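Local coordinates for protein beta-galactoside-binding lectin (Gallus gallus, PDB 1QMJ) that binds beta-galactosides as a homodimeric galectin of chicken liver and may take part in the regulation of differentiation, at residues L42-R47 against V95-P100; P46-D49 against V54-V57. All blocks are in the same frame, centred on the assembly; numbering follows the deposited sequence.

A strand inside a beta-sandwich can pack across the interior with its side chains and pair along its edge with its backbone; strand 39-47 of this galectin does both. Contact 1 sets its residues 42-47 across the hydrophobic interior from residues 95-100 of the opposing five-stranded sheet. Contact 2 takes up the end of the same strand, residues 46-49, and pairs it antiparallel with residues 54-57, which lead into strand 56-63 of the same sheet. Their centres lie about 12 Å apart and both include Pro46 and Arg47. Four residues separate the segments of contact 2, 47 those of contact 1. Phe44 CE1 meets Val57 CG1 at 3.6 Å, so interior and hairpin pack directly.

Contact 1: residues L42-R47 against V95-P100; sequences LHFNPR and VKVKVP
The ring of Phe44 takes a methyl group of Val97 over one face. Val97 CG1 stands 4.0 Å from the centroid of that ring, only 13° off its normal, a CH-pi contact over the face. The nearest ring atom is CE1, 3.9 Å from Val97 CG1. With Phe44 CG anti to the backbone N (chi1 -170°), the ring extends from its strand into the packed interior between the sheets. The ring of Phe104 also meets it, the two planes inclined, and Phe78 touches it too.

The second methyl of Val97 serves Leu42. Its CG2 presses on Leu42 CD2 at 3.5 Å, tighter than usual for two carbons, and Leu42 CD2 also reaches Val95 CG1 at 3.8 Å. A single leucine branch thus bridges two valines that project from the same face of their strand, while the two branches of Val97 are divided between a leucine and an aromatic face. All four side chains are buried, and what passes between the segments is apolar packing alone.

Strand 39-47 carries the galectin signature from His43 to Arg47; the polar residues His43, Asn45 and Arg47 bind galactose in other galectins and probably do so here, while Leu42 and Phe44 turn the other way, into the interior. The strand axes approach to 9.7 Å and run at 25° to one another, as expected of facing sheets in a sandwich. Strand 39-47 is flanked in its own sheet by strands 29-33 and 56-63, with Leu42 also resting on Val33 and Cys59; strand 94-98 lies between 103-107 and 83-90, where Val97 touches Ile86.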
loop_
_atom_site.group_PDB
_atom_site.type_symbol
_atom_site.label_atom_id
_atom_site.label_comp_id
_atom_site.label_asym_id
_atom_site.label_seq_id
_atom_site.Cartn_x
_atom_site.Cartn_y
_atom_site.Cartn_z
ATOM N N LEU A 42 -1.335 17.289 1.143
ATOM C CA LEU A 42 -1.992 17.516 -0.142
ATOM C C LEU A 42 -3.203 16.603 -0.370
ATOM O O LEU A 42 -3.141 15.380 -0.149
ATOM C CB LEU A 42 -1.014 17.259 -1.274
ATOM C CG LEU A 42 -1.701 17.171 -2.630
ATOM C CD1 LEU A 42 -2.307 18.503 -3.076
ATOM C CD2 LEU A 42 -0.752 16.745 -3.746
ATOM N N HIS A 43 -4.254 17.268 -0.814
ATOM C CA HIS A 43 -5.537 16.646 -1.146
ATOM C C HIS A 43 -5.814 16.852 -2.640
ATOM O O HIS A 43 -6.516 17.795 -3.034
ATOM C CB HIS A 43 -6.667 17.285 -0.328
ATOM C CG HIS A 43 -8.053 16.725 -0.678
ATOM N ND1 HIS A 43 -9.070 17.532 -1.182
ATOM C CD2 HIS A 43 -8.573 15.470 -0.599
ATOM C CE1 HIS A 43 -10.135 16.775 -1.385
ATOM N NE2 HIS A 43 -9.854 15.543 -1.042
ATOM N N PHE A 44 -5.234 15.953 -3.423
ATOM C CA PHE A 44 -5.376 15.946 -4.895
ATOM C C PHE A 44 -6.737 15.357 -5.227
ATOM O O PHE A 44 -6.973 14.152 -5.060
ATOM C CB PHE A 44 -4.271 15.096 -5.505
ATOM C CG PHE A 44 -4.198 15.228 -7.017
ATOM C CD1 PHE A 44 -3.717 16.408 -7.589
ATOM C CD2 PHE A 44 -4.615 14.167 -7.825
ATOM C CE1 PHE A 44 -3.651 16.529 -8.979
ATOM C CE2 PHE A 44 -4.549 14.287 -9.216
ATOM C CZ PHE A 44 -4.067 15.469 -9.794
ATOM N N ASN A 45 -7.617 16.212 -5.704
ATOM C CA ASN A 45 -8.987 15.792 -5.972
ATOM C C ASN A 45 -9.520 16.131 -7.379
ATOM O O ASN A 45 -10.283 17.093 -7.559
ATOM C CB ASN A 45 -9.895 16.483 -4.967
ATOM C CG ASN A 45 -11.341 16.052 -5.070
ATOM O OD1 ASN A 45 -12.225 16.789 -4.646
ATOM N ND2 ASN A 45 -11.637 14.889 -5.614
ATOM N N PRO A 46 -9.154 15.397 -8.450
ATOM C CA PRO A 46 -9.736 15.647 -9.770
ATOM C C PRO A 46 -11.256 15.384 -9.712
ATOM O O PRO A 46 -11.686 14.276 -9.245
ATOM C CB PRO A 46 -9.027 14.656 -10.669
ATOM C CG PRO A 46 -8.055 13.852 -9.804
ATOM C CD PRO A 46 -8.155 14.326 -8.386
ATOM N N ARG A 47 -12.033 16.368 -10.173
ATOM C CA ARG A 47 -13.522 16.292 -10.175
ATOM C C ARG A 47 -14.106 16.377 -11.581
ATOM O O ARG A 47 -13.942 17.380 -12.283
ATOM C CB ARG A 47 -14.125 17.454 -9.403
ATOM C CG ARG A 47 -13.571 17.594 -8.004
ATOM C CD ARG A 47 -14.310 18.643 -7.197
ATOM N NE ARG A 47 -13.705 18.872 -5.895
ATOM C CZ ARG A 47 -14.309 19.519 -4.907
ATOM N NH1 ARG A 47 -15.545 20.010 -5.066
ATOM N NH2 ARG A 47 -13.752 19.727 -3.710
ATOM N N VAL A 95 4.903 20.431 -3.220
ATOM C CA VAL A 95 4.510 19.076 -3.592
ATOM C C VAL A 95 4.224 19.067 -5.080
ATOM O O VAL A 95 3.547 19.962 -5.602
ATOM C CB VAL A 95 3.237 18.653 -2.845
ATOM C CG1 VAL A 95 2.947 17.153 -2.959
ATOM C CG2 VAL A 95 3.285 18.953 -1.349
ATOM N N LYS A 96 4.745 18.070 -5.730
ATOM C CA LYS A 96 4.562 17.907 -7.166
ATOM C C LYS A 96 3.806 16.624 -7.450
ATOM O O LYS A 96 4.052 15.588 -6.826
ATOM C CB LYS A 96 5.912 17.819 -7.875
ATOM C CG LYS A 96 6.672 19.141 -7.940
ATOM C CD LYS A 96 7.911 19.041 -8.833
ATOM C CE LYS A 96 8.648 20.365 -9.006
ATOM N NZ LYS A 96 9.702 20.297 -10.029
ATOM N N VAL A 97 2.906 16.732 -8.381
ATOM C CA VAL A 97 2.094 15.606 -8.830
ATOM C C VAL A 97 2.213 15.531 -10.337
ATOM O O VAL A 97 1.812 16.453 -11.055
ATOM C CB VAL A 97 0.630 15.807 -8.433
ATOM C CG1 VAL A 97 -0.258 14.620 -8.816
ATOM C CG2 VAL A 97 0.435 16.000 -6.927
ATOM N N LYS A 98 2.767 14.442 -10.820
ATOM C CA LYS A 98 2.938 14.289 -12.263
ATOM C C LYS A 98 2.181 13.112 -12.829
ATOM O O LYS A 98 2.233 11.995 -12.292
ATOM C CB LYS A 98 4.403 14.066 -12.670
ATOM C CG LYS A 98 5.393 14.118 -11.516
ATOM C CD LYS A 98 6.563 15.074 -11.787
ATOM C CE LYS A 98 7.583 14.523 -12.789
ATOM N NZ LYS A 98 8.888 15.203 -12.711
ATOM N N VAL A 99 1.514 13.445 -13.897
ATOM C CA VAL A 99 0.750 12.516 -14.699
ATOM C C VAL A 99 1.327 12.587 -16.098
ATOM O O VAL A 99 2.148 13.483 -16.383
ATOM C CB VAL A 99 -0.734 12.890 -14.728
ATOM C CG1 VAL A 99 -1.425 12.722 -13.375
ATOM C CG2 VAL A 99 -0.978 14.342 -15.141
ATOM N N PRO A 100 1.232 11.697 -16.919
ATOM C CA PRO A 100 1.931 11.798 -18.209
ATOM C C PRO A 100 1.875 13.129 -18.990
ATOM O O PRO A 100 2.854 13.509 -19.635
ATOM C CB PRO A 100 1.346 10.628 -19.008
ATOM C CG PRO A 100 -0.032 10.453 -18.402
ATOM C CD PRO A 100 0.251 10.597 -16.933
#

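Contact 2: residues P46-D49 against V54-V57; sequences PRFD and VNTV
Backbone hydrogen bonds between Arg47 and Thr56 hold this antiparallel hairpin, whose register is then shifted by a bulge. Arg47 N donates to Thr56 O at 2.7 Å, and Thr56 N returns a bond to Arg47 O at 2.8 Å. Next along, Asn55 N gives its hydrogen to Phe48 O at 2.7 Å. Asn55 and Thr56 both face Arg47, and Asn55 has a left-handed backbone conformation (phi 43°, psi 66°), which together fit a G1 beta bulge.

A weaker polar contact adds to this: the CA-H of Val54 points at Phe48 O, with Val54 CA 3.0 Å from that oxygen, so that one carbonyl oxygen is approached by both an N-H and a C-H. Within segment 54-57, across the corner at Asn55, Thr56 OG1 donates to Val54 O.

Apolar contact is slight. Pro46 CB lies 4.1 Å from Val57 CG2, on the face they share, where both also touch Phe76. The ring of Phe48 turns edge-to-face against Phe76.

For charge, Arg47 leads away from the hairpin on an extended chain to a salt bridge with Asp53. The paired backbone therefore holds the main chain of Arg47, while its guanidinium bridges to Asp53 and also lies near Glu70, a predicted galactoside-binding residue, in a long, weak ion pair.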
loop_
_atom_site.group_PDB
_atom_site.type_symbol
_atom_site.label_atom_id
_atom_site.label_comp_id
_atom_site.label_asym_id
_atom_site.label_seq_id
_atom_site.Cartn_x
_atom_site.Cartn_y
_atom_site.Cartn_z
ATOM N N PRO A 46 -9.154 15.397 -8.450
ATOM C CA PRO A 46 -9.736 15.647 -9.770
ATOM C C PRO A 46 -11.256 15.384 -9.712
ATOM O O PRO A 46 -11.686 14.276 -9.245
ATOM C CB PRO A 46 -9.027 14.656 -10.669
ATOM C CG PRO A 46 -8.055 13.852 -9.804
ATOM C CD PRO A 46 -8.155 14.326 -8.386
ATOM N N ARG A 47 -12.033 16.368 -10.173
ATOM C CA ARG A 47 -13.522 16.292 -10.175
ATOM C C ARG A 47 -14.106 16.377 -11.581
ATOM O O ARG A 47 -13.942 17.380 -12.283
ATOM C CB ARG A 47 -14.125 17.454 -9.403
ATOM C CG ARG A 47 -13.571 17.594 -8.004
ATOM C CD ARG A 47 -14.310 18.643 -7.197
ATOM N NE ARG A 47 -13.705 18.872 -5.895
ATOM C CZ ARG A 47 -14.309 19.519 -4.907
ATOM N NH1 ARG A 47 -15.545 20.010 -5.066
ATOM N NH2 ARG A 47 -13.752 19.727 -3.710
ATOM N N PHE A 48 -14.788 15.321 -11.963
ATOM C CA PHE A 48 -15.434 15.253 -13.278
ATOM C C PHE A 48 -16.739 16.044 -13.209
ATOM O O PHE A 48 -16.986 16.943 -14.022
ATOM C CB PHE A 48 -15.688 13.796 -13.640
ATOM C CG PHE A 48 -14.382 13.065 -13.931
ATOM C CD1 PHE A 48 -13.776 13.197 -15.185
ATOM C CD2 PHE A 48 -13.788 12.272 -12.944
ATOM C CE1 PHE A 48 -12.573 12.536 -15.452
ATOM C CE2 PHE A 48 -12.584 11.610 -13.210
ATOM C CZ PHE A 48 -11.976 11.743 -14.465
ATOM N N ASP A 49 -17.519 15.675 -12.231
ATOM C CA ASP A 49 -18.808 16.304 -11.934
ATOM C C ASP A 49 -19.140 16.001 -10.489
ATOM O O ASP A 49 -19.887 15.062 -10.189
ATOM C CB ASP A 49 -19.900 15.762 -12.850
ATOM C CG ASP A 49 -21.117 16.690 -12.922
ATOM O OD1 ASP A 49 -21.377 17.489 -11.941
ATOM O OD2 ASP A 49 -21.880 16.675 -13.961
ATOM N N VAL A 54 -17.073 20.747 -12.584
ATOM C CA VAL A 54 -17.011 19.920 -13.787
ATOM C C VAL A 54 -15.594 19.965 -14.356
ATOM O O VAL A 54 -15.074 21.040 -14.686
ATOM C CB VAL A 54 -18.001 20.439 -14.836
ATOM C CG1 VAL A 54 -17.937 19.661 -16.153
ATOM C CG2 VAL A 54 -19.460 20.355 -14.377
ATOM N N ASN A 55 -15.021 18.781 -14.440
ATOM C CA ASN A 55 -13.662 18.568 -14.964
ATOM C C ASN A 55 -12.691 19.627 -14.425
ATOM O O ASN A 55 -12.158 20.453 -15.183
ATOM C CB ASN A 55 -13.682 18.650 -16.487
ATOM C CG ASN A 55 -14.586 17.591 -17.116
ATOM O OD1 ASN A 55 -14.820 16.548 -16.507
ATOM N ND2 ASN A 55 -15.112 17.794 -18.308
ATOM N N THR A 56 -12.488 19.567 -13.122
ATOM C CA THR A 56 -11.587 20.489 -12.415
ATOM C C THR A 56 -10.814 19.766 -11.323
ATOM O O THR A 56 -11.378 18.977 -10.553
ATOM C CB THR A 56 -12.377 21.615 -11.738
ATOM O OG1 THR A 56 -13.176 22.296 -12.688
ATOM C CG2 THR A 56 -11.471 22.655 -11.070
ATOM N N VAL A 57 -9.534 20.053 -11.282
ATOM C CA VAL A 57 -8.649 19.487 -10.271
ATOM C C VAL A 57 -8.554 20.474 -9.121
ATOM O O VAL A 57 -8.190 21.642 -9.311
ATOM C CB VAL A 57 -7.243 19.243 -10.832
ATOM C CG1 VAL A 57 -6.228 18.872 -9.744
ATOM C CG2 VAL A 57 -7.185 18.105 -11.852
#